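Local coordinates for pectate lyase (Bacillus, PDB 3VMV), which probably cleaves polygalacturonate as a secreted pectate lyase of polysaccharide lyase family 1, built on a parallel beta-helix, at residues 62-67 with 115-120; 95-100 with 110-115; 238-243 with 302-307. All blocks are in the same frame, centred on the assembly; numbering follows the deposited sequence.

Contact 1: residues 62-67 with 115-120; sequences PQSLID and VREGEG
Ser64 and Glu117 meet through a bridging water, which illustrates how two surface loops of a beta-helix can be joined without a direct hydrogen bond. The water donates both its hydrogens, one to Ser64 O at 2.7 Å and the other to Glu117 O at 2.8 Å. The Glu117 carbonyl also receives Gly120 N, closing a type II' turn from Glu117 to Gly120. Gly118 takes a positive phi of 72° in this turn, and its CA comes within 3.7 Å of Ser64 O, with the CB of Ser64 beside the same glycine.

Apolar contact is slight. Leu65 CD2 reaches the aliphatic part of Glu119, meeting CG at 3.8 Å, as the two side chains cross obliquely. Glu119 is bent at its second torsion (-77°), and its carboxylate turns to Arg98, with which OE2 forms a salt bridge. Arg98 pairs likewise with Asp67, so the charges next to this contact share one arginine.

The loop between strands 111-113 and 123-126 thus lies against the approach to strand 66-68. Helix 28-40 packs on that first segment through Gln32 and Ile31, and strand 97-103 takes Ile66 and Leu65 onto its side chains.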
ATOM      1  N   PRO A  62      -5.789   8.281  21.317  1.00 15.81           N
ATOM      2  CA  PRO A  62      -5.930   9.691  21.713  1.00 17.17           C
ATOM      3  C   PRO A  62      -6.082  10.657  20.533  1.00 17.32           C
ATOM      4  O   PRO A  62      -6.490  11.799  20.776  1.00 19.59           O
ATOM      5  CB  PRO A  62      -4.620   9.973  22.443  1.00 17.44           C
ATOM      6  CG  PRO A  62      -3.620   9.057  21.746  1.00 17.85           C
ATOM      7  CD  PRO A  62      -4.396   7.796  21.433  1.00 16.66           C
ATOM      8  N   GLN A  63      -5.720  10.245  19.322  1.00 15.87           N
ATOM      9  CA  GLN A  63      -5.946  11.037  18.102  1.00 17.01           C
ATOM     10  C   GLN A  63      -6.782  10.198  17.152  1.00 14.99           C
ATOM     11  O   GLN A  63      -6.973   9.004  17.391  1.00 14.61           O
ATOM     12  CB  GLN A  63      -4.615  11.374  17.406  1.00 16.87           C
ATOM     13  CG  GLN A  63      -3.714  12.223  18.293  1.00 24.49           C
ATOM     14  CD  GLN A  63      -2.331  12.410  17.703  1.00 22.54           C
ATOM     15  OE1 GLN A  63      -2.180  12.775  16.540  1.00 28.53           O
ATOM     16  NE2 GLN A  63      -1.319  12.144  18.507  1.00 27.70           N
ATOM     17  N   SER A  64      -7.252  10.804  16.066  1.00 14.29           N
ATOM     18  CA  SER A  64      -8.137  10.088  15.136  1.00 14.84           C
ATOM     19  C   SER A  64      -7.391   9.146  14.184  1.00 14.64           C
ATOM     20  O   SER A  64      -8.005   8.492  13.347  1.00 14.04           O
ATOM     21  CB  SER A  64      -8.952  11.079  14.292  1.00 17.76           C
ATOM     22  OG  SER A  64      -9.851  11.793  15.120  1.00 27.13           O
ATOM     23  N   LEU A  65      -6.069   9.093  14.318  1.00 12.82           N
ATOM     24  CA  LEU A  65      -5.215   8.154  13.580  1.00 13.05           C
ATOM     25  C   LEU A  65      -4.009   7.869  14.454  1.00 14.54           C
ATOM     26  O   LEU A  65      -3.826   8.541  15.458  1.00 13.58           O
ATOM     27  CB  LEU A  65      -4.800   8.729  12.217  1.00 12.48           C
ATOM     28  CG  LEU A  65      -4.215  10.135  12.137  1.00 13.59           C
ATOM     29  CD1 LEU A  65      -2.771  10.168  12.656  1.00 16.95           C
ATOM     30  CD2 LEU A  65      -4.257  10.628  10.701  1.00 16.52           C
ATOM     31  N   ILE A  66      -3.241   6.833  14.112  1.00 12.02           N
ATOM     32  CA  ILE A  66      -2.004   6.513  14.815  1.00 12.59           C
ATOM     33  C   ILE A  66      -0.908   7.251  14.071  1.00 13.43           C
ATOM     34  O   ILE A  66      -0.625   6.961  12.905  1.00 14.43           O
ATOM     35  CB  ILE A  66      -1.759   4.986  14.781  1.00 13.74           C
ATOM     36  CG1 ILE A  66      -2.909   4.254  15.493  1.00 14.31           C
ATOM     37  CG2 ILE A  66      -0.410   4.661  15.439  1.00 17.98           C
ATOM     38  CD1 ILE A  66      -3.086   4.630  16.964  1.00 15.14           C
ATOM     39  N   ASP A  67      -0.334   8.246  14.729  1.00 14.21           N
ATOM     40  CA  ASP A  67       0.518   9.255  14.114  1.00 14.48           C
ATOM     41  C   ASP A  67       1.979   8.840  14.279  1.00 14.42           C
ATOM     42  O   ASP A  67       2.632   9.153  15.290  1.00 16.50           O
ATOM     43  CB  ASP A  67       0.219  10.585  14.836  1.00 14.63           C
ATOM     44  CG  ASP A  67       0.457  11.858  14.003  1.00 23.91           C
ATOM     45  OD1 ASP A  67       0.743  11.811  12.821  1.00 24.49           O
ATOM     46  OD2 ASP A  67       0.349  12.951  14.611  1.00 33.50           O
ATOM     47  N   VAL A 115     -11.784   2.130   8.024  1.00 11.52           N
ATOM     48  CA  VAL A 115     -11.230   3.410   8.469  1.00 10.96           C
ATOM     49  C   VAL A 115     -11.984   4.546   7.783  1.00 10.76           C
ATOM     50  O   VAL A 115     -11.829   4.777   6.590  1.00 11.65           O
ATOM     51  CB  VAL A 115      -9.728   3.502   8.200  1.00  9.87           C
ATOM     52  CG1 VAL A 115      -9.128   4.805   8.846  1.00 12.68           C
ATOM     53  CG2 VAL A 115      -9.031   2.273   8.842  1.00 13.23           C
ATOM     54  N   ARG A 116     -12.816   5.250   8.542  1.00 14.02           N
ATOM     55  CA  ARG A 116     -13.516   6.439   8.052  1.00 14.95           C
ATOM     56  C   ARG A 116     -12.920   7.739   8.633  1.00 13.52           C
ATOM     57  O   ARG A 116     -12.734   8.726   7.913  1.00 15.18           O
ATOM     58  CB  ARG A 116     -15.006   6.381   8.400  1.00 19.12           C
ATOM     59  CG  ARG A 116     -15.706   7.708   8.122  1.00 23.54           C
ATOM     60  CD  ARG A 116     -17.206   7.585   7.991  1.00 26.02           C
ATOM     61  NE  ARG A 116     -17.814   8.918   7.926  1.00 31.25           N
ATOM     62  CZ  ARG A 116     -17.834   9.715   6.855  1.00 30.26           C
ATOM     63  NH1 ARG A 116     -17.316   9.346   5.693  1.00 22.43           N
ATOM     64  NH2 ARG A 116     -18.409  10.910   6.946  1.00 35.34           N
ATOM     65  N   GLU A 117     -12.648   7.734   9.937  1.00 13.37           N
ATOM     66  CA  GLU A 117     -12.116   8.940  10.613  1.00 12.85           C
ATOM     67  C   GLU A 117     -10.625   9.159  10.336  1.00 14.62           C
ATOM     68  O   GLU A 117      -9.960   8.304   9.764  1.00 15.18           O
ATOM     69  CB  GLU A 117     -12.407   8.863  12.104  1.00 17.91           C
ATOM     70  CG  GLU A 117     -13.905   8.819  12.396  1.00 22.67           C
ATOM     71  CD  GLU A 117     -14.210   8.756  13.876  1.00 36.14           C
ATOM     72  OE1 GLU A 117     -13.626   9.564  14.633  1.00 39.54           O
ATOM     73  OE2 GLU A 117     -15.029   7.898  14.283  1.00 37.46           O
ATOM     74  N   GLY A 118     -10.075  10.304  10.758  1.00 17.01           N
ATOM     75  CA  GLY A 118      -8.689  10.592  10.432  1.00 17.79           C
ATOM     76  C   GLY A 118      -8.530  10.933   8.961  1.00 16.52           C
ATOM     77  O   GLY A 118      -9.238  11.781   8.423  1.00 19.60           O
ATOM     78  N   GLU A 119      -7.575  10.283   8.304  1.00 12.38           N
ATOM     79  CA  GLU A 119      -7.475  10.410   6.853  1.00 13.18           C
ATOM     80  C   GLU A 119      -8.506   9.511   6.166  1.00 14.29           C
ATOM     81  O   GLU A 119      -8.667   9.587   4.950  1.00 15.89           O
ATOM     82  CB  GLU A 119      -6.083   9.975   6.352  1.00 14.68           C
ATOM     83  CG  GLU A 119      -4.900  10.750   6.932  1.00 19.77           C
ATOM     84  CD  GLU A 119      -4.733  12.134   6.309  1.00 19.84           C
ATOM     85  OE1 GLU A 119      -5.497  12.477   5.358  1.00 21.07           O
ATOM     86  OE2 GLU A 119      -3.826  12.897   6.771  1.00 20.47           O
ATOM     87  N   GLY A 120      -9.166   8.635   6.926  1.00 14.37           N
ATOM     88  CA  GLY A 120     -10.070   7.654   6.343  1.00 13.65           C
ATOM     89  C   GLY A 120      -9.314   6.594   5.548  1.00 12.14           C
ATOM     90  O   GLY A 120      -9.863   5.951   4.636  1.00 12.49           O
TER
HETATM   91  O   HOH W   1      -7.928   6.916  11.140  1.00 15.42           O

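Contact 2: residues 95-100 with 110-115; sequences IGIRLS and VSIHHV. With SO4 (sulfate ion), chain B.
Ile112 and Val115 reach across to the backbone of Ile95 and Gly96, a worked example of branched side chains filling the interior of a beta-helix. Ile112 CG2 lies 3.6 Å from Ile95 O, and Val115 uses both methyls: CG1 sits 3.6 Å from Gly96 N, while CG2 rests against the carbonyl carbon of Ile95. With CG1 anti to the backbone N (chi1 -173°), Val115 spreads its two methyls over adjacent residues of the other segment. Farther along, the CD1 methyls of Ile97 and Ile112 touch at 3.8 Å, the two side chains crossing at about a right angle.

Beyond this shell, Phe92, Ile66, Val68 and Ile123 pack on the same isoleucines. At the end of strand 111-113, His113 ND1 and His114 ND1 lie 2.7 Å apart in a nearly straight hydrogen bond, each nitrogen at the edge of the other's ring. Glu91 takes His113 NE2 and Glu142 takes His114 NE2, and Tyr140 stacks on His113.

Arg98 points out of this interior. Its chain bends at chi3 (64°), and it grips a sulfate ion by the guanidinium edge: Arg98 NH1 donates to sulfate O2 at 3.0 Å, and Arg98 NH2 to sulfate O3 at 2.7 Å. Of its acidic partners, Asp67 is on NH1 and Glu119 on NH2.

The chemistry is therefore divided. Inside, contact is apolar and Ile95 O is buried without a polar partner in the model; outside, one arginine serves two carboxylates and a sulfate that probably came from the crystallisation liquor.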
ATOM      1  N   ILE A  95      -9.510   2.728  12.722  1.00 12.63           N
ATOM      2  CA  ILE A  95      -8.457   3.746  12.901  1.00 11.08           C
ATOM      3  C   ILE A  95      -7.271   3.277  12.100  1.00 13.41           C
ATOM      4  O   ILE A  95      -6.933   2.091  12.131  1.00 13.06           O
ATOM      5  CB  ILE A  95      -8.075   3.996  14.402  1.00 11.93           C
ATOM      6  CG1 ILE A  95      -7.096   5.163  14.480  1.00 10.43           C
ATOM      7  CG2 ILE A  95      -7.577   2.713  15.075  1.00 14.93           C
ATOM      8  CD1 ILE A  95      -6.910   5.723  15.912  1.00 14.68           C
ATOM      9  N   GLY A  96      -6.693   4.209  11.361  1.00 11.26           N
ATOM     10  CA  GLY A  96      -5.560   3.918  10.509  1.00 11.80           C
ATOM     11  C   GLY A  96      -4.263   4.499  11.001  1.00 13.30           C
ATOM     12  O   GLY A  96      -4.193   5.192  12.023  1.00 13.36           O
ATOM     13  N   ILE A  97      -3.203   4.129  10.298  1.00 10.14           N
ATOM     14  CA  ILE A  97      -1.850   4.596  10.604  1.00 10.61           C
ATOM     15  C   ILE A  97      -1.377   5.602   9.584  1.00 11.67           C
ATOM     16  O   ILE A  97      -1.612   5.425   8.392  1.00 11.24           O
ATOM     17  CB  ILE A  97      -0.878   3.385  10.560  1.00 11.11           C
ATOM     18  CG1 ILE A  97      -1.300   2.373  11.628  1.00 11.35           C
ATOM     19  CG2 ILE A  97       0.561   3.860  10.824  1.00 14.94           C
ATOM     20  CD1 ILE A  97      -0.530   0.989  11.536  1.00 12.84           C
ATOM     21  N   ARG A  98      -0.714   6.670  10.035  1.00 11.20           N
ATOM     22  CA  ARG A  98      -0.109   7.628   9.124  1.00 10.38           C
ATOM     23  C   ARG A  98       1.379   7.684   9.368  1.00 11.15           C
ATOM     24  O   ARG A  98       1.817   7.883  10.496  1.00 13.10           O
ATOM     25  CB  ARG A  98      -0.720   9.034   9.223  1.00 11.36           C
ATOM     26  CG  ARG A  98      -0.106  10.027   8.230  1.00 13.99           C
ATOM     27  CD  ARG A  98      -0.844  11.370   8.266  1.00 13.44           C
ATOM     28  NE  ARG A  98      -0.678  11.987   9.577  1.00 16.03           N
ATOM     29  CZ  ARG A  98      -1.391  13.042  10.007  1.00 15.28           C
ATOM     30  NH1 ARG A  98      -1.134  13.549  11.204  1.00 17.84           N
ATOM     31  NH2 ARG A  98      -2.352  13.565   9.254  1.00 13.25           N
ATOM     32  N   LEU A  99       2.149   7.548   8.301  1.00 10.59           N
ATOM     33  CA  LEU A  99       3.596   7.733   8.398  1.00 11.31           C
ATOM     34  C   LEU A  99       3.963   9.072   7.820  1.00 11.61           C
ATOM     35  O   LEU A  99       3.710   9.316   6.626  1.00 11.04           O
ATOM     36  CB  LEU A  99       4.322   6.614   7.650  1.00 13.30           C
ATOM     37  CG  LEU A  99       3.992   5.140   7.970  1.00 19.68           C
ATOM     38  CD1 LEU A  99       5.000   4.235   7.194  1.00 17.90           C
ATOM     39  CD2 LEU A  99       3.948   4.788   9.414  1.00 19.59           C
ATOM     40  N   SER A 100       4.588   9.941   8.600  1.00 11.43           N
ATOM     41  CA  SER A 100       4.912  11.288   8.131  1.00 13.66           C
ATOM     42  C   SER A 100       6.402  11.560   8.373  1.00 14.25           C
ATOM     43  O   SER A 100       6.874  11.496   9.511  1.00 14.13           O
ATOM     44  CB  SER A 100       4.036  12.300   8.879  1.00 17.00           C
ATOM     45  OG  SER A 100       4.503  13.620   8.679  1.00 19.33           O
ATOM     46  N   VAL A 110      -0.754  -7.029  10.511  1.00 11.03           N
ATOM     47  CA  VAL A 110      -1.940  -6.424  11.144  1.00 10.28           C
ATOM     48  C   VAL A 110      -3.134  -6.369  10.181  1.00  8.04           C
ATOM     49  O   VAL A 110      -2.969  -6.366   8.952  1.00  9.73           O
ATOM     50  CB  VAL A 110      -1.632  -4.966  11.676  1.00 10.32           C
ATOM     51  CG1 VAL A 110      -0.537  -5.004  12.711  1.00 13.22           C
ATOM     52  CG2 VAL A 110      -1.253  -4.035  10.490  1.00 12.44           C
ATOM     53  N   SER A 111      -4.343  -6.283  10.738  1.00 12.55           N
ATOM     54  CA  SER A 111      -5.532  -6.061   9.938  1.00 10.60           C
ATOM     55  C   SER A 111      -6.008  -4.662  10.240  1.00 11.66           C
ATOM     56  O   SER A 111      -6.133  -4.320  11.417  1.00 14.77           O
ATOM     57  CB  SER A 111      -6.636  -7.035  10.310  1.00 14.55           C
ATOM     58  OG  SER A 111      -6.189  -8.377  10.080  1.00 18.99           O
ATOM     59  N   ILE A 112      -6.245  -3.864   9.208  1.00  9.24           N
ATOM     60  CA  ILE A 112      -6.682  -2.474   9.418  1.00  8.97           C
ATOM     61  C   ILE A 112      -7.885  -2.278   8.548  1.00  9.16           C
ATOM     62  O   ILE A 112      -7.810  -2.480   7.303  1.00 12.17           O
ATOM     63  CB  ILE A 112      -5.583  -1.460   9.003  1.00 10.59           C
ATOM     64  CG1 ILE A 112      -4.265  -1.780   9.738  1.00 11.97           C
ATOM     65  CG2 ILE A 112      -6.078  -0.010   9.321  1.00 10.73           C
ATOM     66  CD1 ILE A 112      -3.159  -0.761   9.468  1.00 12.44           C
ATOM     67  N   HIS A 113      -9.005  -1.862   9.140  1.00 11.42           N
ATOM     68  CA  HIS A 113     -10.220  -1.905   8.369  1.00 10.54           C
ATOM     69  C   HIS A 113     -11.292  -0.922   8.844  1.00 12.44           C
ATOM     70  O   HIS A 113     -11.285  -0.433   9.952  1.00 12.93           O
ATOM     71  CB  HIS A 113     -10.775  -3.346   8.382  1.00 12.96           C
ATOM     72  CG  HIS A 113     -11.201  -3.806   9.748  1.00 10.88           C
ATOM     73  ND1 HIS A 113     -12.504  -3.705  10.194  1.00 12.11           N
ATOM     74  CD2 HIS A 113     -10.502  -4.365  10.767  1.00 13.96           C
ATOM     75  CE1 HIS A 113     -12.590  -4.179  11.427  1.00 16.65           C
ATOM     76  NE2 HIS A 113     -11.387  -4.582  11.803  1.00 14.04           N
ATOM     77  N   HIS A 114     -12.186  -0.625   7.906  1.00 11.97           N
ATOM     78  CA  HIS A 114     -13.330   0.259   8.128  1.00 10.38           C
ATOM     79  C   HIS A 114     -12.837   1.602   8.655  1.00 10.35           C
ATOM     80  O   HIS A 114     -13.452   2.172   9.570  1.00 12.01           O
ATOM     81  CB  HIS A 114     -14.393  -0.358   9.042  1.00 12.21           C
ATOM     82  CG  HIS A 114     -15.044  -1.555   8.438  1.00 14.60           C
ATOM     83  ND1 HIS A 114     -14.534  -2.831   8.582  1.00 15.12           N
ATOM     84  CD2 HIS A 114     -16.128  -1.665   7.635  1.00 13.91           C
ATOM     85  CE1 HIS A 114     -15.313  -3.684   7.932  1.00 15.39           C
ATOM     86  NE2 HIS A 114     -16.297  -3.005   7.361  1.00 14.54           N
ATOM     87  N   VAL A 115     -11.784   2.130   8.024  1.00 11.52           N
ATOM     88  CA  VAL A 115     -11.230   3.410   8.469  1.00 10.96           C
ATOM     89  C   VAL A 115     -11.984   4.546   7.783  1.00 10.76           C
ATOM     90  O   VAL A 115     -11.829   4.777   6.590  1.00 11.65           O
ATOM     91  CB  VAL A 115      -9.728   3.502   8.200  1.00  9.87           C
ATOM     92  CG1 VAL A 115      -9.128   4.805   8.846  1.00 12.68           C
ATOM     93  CG2 VAL A 115      -9.031   2.273   8.842  1.00 13.23           C
TER
HETATM   94  S   SO4 B 401      -4.188  15.957  11.333  1.00 28.43           S
HETATM   95  O1  SO4 B 401      -5.094  15.077  12.057  1.00 36.13           O
HETATM   96  O2  SO4 B 401      -2.870  15.946  11.930  1.00 19.63           O
HETATM   97  O3  SO4 B 401      -4.113  15.516   9.942  1.00 29.24           O
HETATM   98  O4  SO4 B 401      -4.677  17.324  11.401  1.00 35.25           O

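Contact 3: residues 238-243 with 302-307; sequences RVFVEN and YSYQVQ
Glu242 and Tyr304 meet because complementary torsions send them at each other from opposite directions. Glu242 CG stands anti to the backbone N (chi1 -178°) and the chain runs on extended, whereas Tyr304 CG sits between its backbone N and carbonyl carbon, at chi1 63°. Tyr304 OH consequently arrives equally near Glu242 OE1 and OE2, 2.9 Å from each, which gives at most a weak hydrogen bond to one of them. The carboxylate and ring planes are steeply inclined to one another.

Phe240 supports this meeting from the side: its ring presents an edge, CE2, to Tyr304 OH at 3.6 Å, while one ring face carries the CB of Glu242. His217 binds Glu242 OE1 through NE2 and meets the rings of both Tyr304 and Phe240.

A second anchor lies at the strand end. Asn243, in a left-handed backbone conformation directly after strand 238-242, donates ND2 to Gln307 O at 2.9 Å. The bond is nearly straight and the oxygen lies in the amide plane, although the nitrogen is tilted from the carbonyl plane. Val306 crosses the Asn243 side chain at about a right angle, its CG2 3.8 Å from Asn243 ND2. Asn220 touches Asn243, Val306 and Gln307.

Chemically, the amide bond is the one straight hydrogen bond between these segments, and Gln307's side chain is tied separately to His198 and Ser315. Beside it, the tyrosine hydroxyl meets a carboxylate that His217 also holds, which may polarise the acid.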
ATOM      1  N   ARG A 238       5.427   5.167 -14.842  1.00 11.54           N
ATOM      2  CA  ARG A 238       5.866   3.971 -15.585  1.00 11.66           C
ATOM      3  C   ARG A 238       5.661   2.770 -14.704  1.00 10.99           C
ATOM      4  O   ARG A 238       6.247   2.720 -13.601  1.00 11.74           O
ATOM      5  CB  ARG A 238       7.353   4.066 -15.931  1.00 12.64           C
ATOM      6  CG  ARG A 238       7.610   5.237 -16.888  1.00 13.41           C
ATOM      7  CD  ARG A 238       9.048   5.263 -17.377  1.00 13.61           C
ATOM      8  NE  ARG A 238       9.982   5.345 -16.258  1.00 13.22           N
ATOM      9  CZ  ARG A 238      11.296   5.418 -16.448  1.00 16.01           C
ATOM     10  NH1 ARG A 238      12.121   5.473 -15.438  1.00 17.55           N
ATOM     11  NH2 ARG A 238      11.777   5.377 -17.687  1.00 20.48           N
ATOM     12  N   VAL A 239       4.813   1.832 -15.143  1.00 10.03           N
ATOM     13  CA  VAL A 239       4.548   0.657 -14.301  1.00  9.93           C
ATOM     14  C   VAL A 239       4.913  -0.624 -15.033  1.00 11.79           C
ATOM     15  O   VAL A 239       4.427  -0.853 -16.155  1.00 12.36           O
ATOM     16  CB  VAL A 239       3.080   0.628 -13.760  1.00 12.29           C
ATOM     17  CG1 VAL A 239       2.076   0.610 -14.842  1.00 14.24           C
ATOM     18  CG2 VAL A 239       2.869  -0.585 -12.842  1.00 11.84           C
ATOM     19  N   PHE A 240       5.845  -1.393 -14.461  1.00 10.29           N
ATOM     20  CA  PHE A 240       6.176  -2.715 -15.008  1.00 11.20           C
ATOM     21  C   PHE A 240       5.226  -3.731 -14.394  1.00  9.82           C
ATOM     22  O   PHE A 240       5.278  -3.954 -13.169  1.00  9.98           O
ATOM     23  CB  PHE A 240       7.661  -3.031 -14.736  1.00 10.39           C
ATOM     24  CG  PHE A 240       8.121  -4.384 -15.275  1.00 11.70           C
ATOM     25  CD1 PHE A 240       7.608  -4.870 -16.466  1.00 12.22           C
ATOM     26  CD2 PHE A 240       9.126  -5.094 -14.625  1.00 12.04           C
ATOM     27  CE1 PHE A 240       8.065  -6.076 -16.992  1.00 14.20           C
ATOM     28  CE2 PHE A 240       9.571  -6.312 -15.135  1.00 11.25           C
ATOM     29  CZ  PHE A 240       9.049  -6.801 -16.312  1.00 12.58           C
ATOM     30  N   VAL A 241       4.340  -4.292 -15.215  1.00 11.35           N
ATOM     31  CA  VAL A 241       3.277  -5.220 -14.773  1.00 10.23           C
ATOM     32  C   VAL A 241       3.715  -6.585 -15.218  1.00  9.29           C
ATOM     33  O   VAL A 241       3.620  -6.909 -16.387  1.00  9.94           O
ATOM     34  CB  VAL A 241       1.961  -4.827 -15.388  1.00 10.10           C
ATOM     35  CG1 VAL A 241       0.805  -5.698 -14.881  1.00 10.34           C
ATOM     36  CG2 VAL A 241       1.705  -3.321 -15.135  1.00 13.37           C
ATOM     37  N   GLU A 242       4.214  -7.364 -14.253  1.00  8.40           N
ATOM     38  CA  GLU A 242       4.945  -8.609 -14.580  1.00  8.01           C
ATOM     39  C   GLU A 242       4.398  -9.816 -13.844  1.00  8.46           C
ATOM     40  O   GLU A 242       4.345  -9.870 -12.601  1.00  8.96           O
ATOM     41  CB  GLU A 242       6.417  -8.375 -14.163  1.00 10.46           C
ATOM     42  CG  GLU A 242       7.337  -9.546 -14.479  1.00 11.56           C
ATOM     43  CD  GLU A 242       8.748  -9.346 -13.913  1.00 14.89           C
ATOM     44  OE1 GLU A 242       8.863  -8.646 -12.883  1.00 17.61           O
ATOM     45  OE2 GLU A 242       9.688  -9.964 -14.482  1.00 17.28           O
ATOM     46  N   ASN A 243       4.009 -10.818 -14.620  1.00 11.62           N
ATOM     47  CA  ASN A 243       3.628 -12.115 -14.044  1.00  9.96           C
ATOM     48  C   ASN A 243       2.574 -12.009 -12.950  1.00  9.38           C
ATOM     49  O   ASN A 243       2.684 -12.611 -11.877  1.00 10.06           O
ATOM     50  CB  ASN A 243       4.865 -12.892 -13.539  1.00  9.79           C
ATOM     51  CG  ASN A 243       5.807 -13.295 -14.659  1.00 12.16           C
ATOM     52  OD1 ASN A 243       5.792 -12.738 -15.792  1.00 12.16           O
ATOM     53  ND2 ASN A 243       6.672 -14.264 -14.349  1.00 11.69           N
ATOM     54  N   TYR A 302      16.571  -3.165  -9.524  1.00 12.39           N
ATOM     55  CA  TYR A 302      16.987  -4.012  -8.427  1.00 11.16           C
ATOM     56  C   TYR A 302      16.875  -5.485  -8.826  1.00 11.71           C
ATOM     57  O   TYR A 302      16.175  -5.816  -9.777  1.00 12.15           O
ATOM     58  CB  TYR A 302      16.161  -3.738  -7.140  1.00 13.28           C
ATOM     59  CG  TYR A 302      14.642  -3.747  -7.334  1.00 11.34           C
ATOM     60  CD1 TYR A 302      13.961  -4.925  -7.642  1.00 11.75           C
ATOM     61  CD2 TYR A 302      13.899  -2.569  -7.238  1.00 11.23           C
ATOM     62  CE1 TYR A 302      12.581  -4.940  -7.821  1.00 10.84           C
ATOM     63  CE2 TYR A 302      12.501  -2.594  -7.419  1.00  9.88           C
ATOM     64  CZ  TYR A 302      11.865  -3.765  -7.686  1.00 10.85           C
ATOM     65  OH  TYR A 302      10.488  -3.758  -7.843  1.00 11.64           O
ATOM     66  N   SER A 303      17.574  -6.333  -8.068  1.00 11.46           N
ATOM     67  CA  SER A 303      17.462  -7.782  -8.216  1.00 11.49           C
ATOM     68  C   SER A 303      16.183  -8.258  -7.555  1.00 12.47           C
ATOM     69  O   SER A 303      15.774  -7.705  -6.539  1.00 14.03           O
ATOM     70  CB  SER A 303      18.663  -8.420  -7.526  1.00 11.12           C
ATOM     71  OG  SER A 303      19.890  -7.976  -8.102  1.00 11.47           O
ATOM     72  N   TYR A 304      15.591  -9.337  -8.081  1.00 10.40           N
ATOM     73  CA  TYR A 304      14.407  -9.888  -7.467  1.00 11.27           C
ATOM     74  C   TYR A 304      14.182 -11.304  -8.007  1.00 14.83           C
ATOM     75  O   TYR A 304      14.793 -11.716  -9.001  1.00 12.06           O
ATOM     76  CB  TYR A 304      13.166  -8.984  -7.686  1.00 12.36           C
ATOM     77  CG  TYR A 304      12.759  -8.826  -9.138  1.00  9.48           C
ATOM     78  CD1 TYR A 304      11.725  -9.581  -9.688  1.00 12.26           C
ATOM     79  CD2 TYR A 304      13.436  -7.923  -9.978  1.00 11.04           C
ATOM     80  CE1 TYR A 304      11.364  -9.466 -11.023  1.00 11.08           C
ATOM     81  CE2 TYR A 304      13.070  -7.771 -11.318  1.00 12.52           C
ATOM     82  CZ  TYR A 304      12.029  -8.559 -11.854  1.00 10.01           C
ATOM     83  OH  TYR A 304      11.699  -8.386 -13.174  1.00 13.64           O
ATOM     84  N   GLN A 305      13.325 -12.041  -7.317  1.00 12.40           N
ATOM     85  CA  GLN A 305      12.889 -13.361  -7.760  1.00 12.74           C
ATOM     86  C   GLN A 305      11.441 -13.270  -8.122  1.00 12.78           C
ATOM     87  O   GLN A 305      10.657 -12.666  -7.347  1.00 15.03           O
ATOM     88  CB  GLN A 305      13.082 -14.353  -6.615  1.00 14.46           C
ATOM     89  CG  GLN A 305      14.530 -14.612  -6.335  1.00 24.95           C
ATOM     90  CD  GLN A 305      15.162 -15.463  -7.407  1.00 34.07           C
ATOM     91  OE1 GLN A 305      14.602 -16.486  -7.818  1.00 39.30           O
ATOM     92  NE2 GLN A 305      16.340 -15.047  -7.877  1.00 38.62           N
ATOM     93  N   VAL A 306      11.078 -13.859  -9.254  1.00 10.88           N
ATOM     94  CA  VAL A 306       9.694 -13.749  -9.739  1.00 11.02           C
ATOM     95  C   VAL A 306       9.178 -15.111 -10.174  1.00 11.98           C
ATOM     96  O   VAL A 306       9.840 -15.848 -10.910  1.00 13.75           O
ATOM     97  CB  VAL A 306       9.581 -12.658 -10.829  1.00 12.24           C
ATOM     98  CG1 VAL A 306      10.470 -12.960 -12.047  1.00 13.01           C
ATOM     99  CG2 VAL A 306       8.118 -12.487 -11.273  1.00 10.54           C
ATOM    100  N   GLN A 307       8.018 -15.483  -9.644  1.00  9.85           N
ATOM    101  CA  GLN A 307       7.337 -16.735 -10.027  1.00 10.70           C
ATOM    102  C   GLN A 307       6.539 -16.559 -11.311  1.00 11.44           C
ATOM    103  O   GLN A 307       6.330 -15.451 -11.776  1.00 11.82           O
ATOM    104  CB  GLN A 307       6.356 -17.124  -8.925  1.00 10.98           C
ATOM    105  CG  GLN A 307       6.982 -17.348  -7.560  1.00 12.54           C
ATOM    106  CD  GLN A 307       5.886 -17.722  -6.567  1.00 14.79           C
ATOM    107  OE1 GLN A 307       5.079 -16.886  -6.189  1.00 13.67           O
ATOM    108  NE2 GLN A 307       5.765 -18.995  -6.287  1.00 18.74           N
TER

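The three contacts sample two regions of one parallel beta-helix. Contacts 1 and 2 are practically continuous: their centres are about 7 Å apart, Val115 belongs to both, and neighbouring strands 66-68 and 97-103 join them through probable backbone bonds, Ile66 N to Gly96 O at 2.8 Å and Ile66 O to Arg98 N at 2.9 Å. The sulfate bound in contact 2 also lies about 4 Å from the side chain of Glu119 in contact 1, so Arg98, its two carboxylates and the sulfate form a charged cluster beside the apolar interior of contact 2. Contact 3 stands on the opposite side of the chain's centre, its own centre about 33 Å from that of contact 1 and 27 Å from that of contact 2, and touches neither.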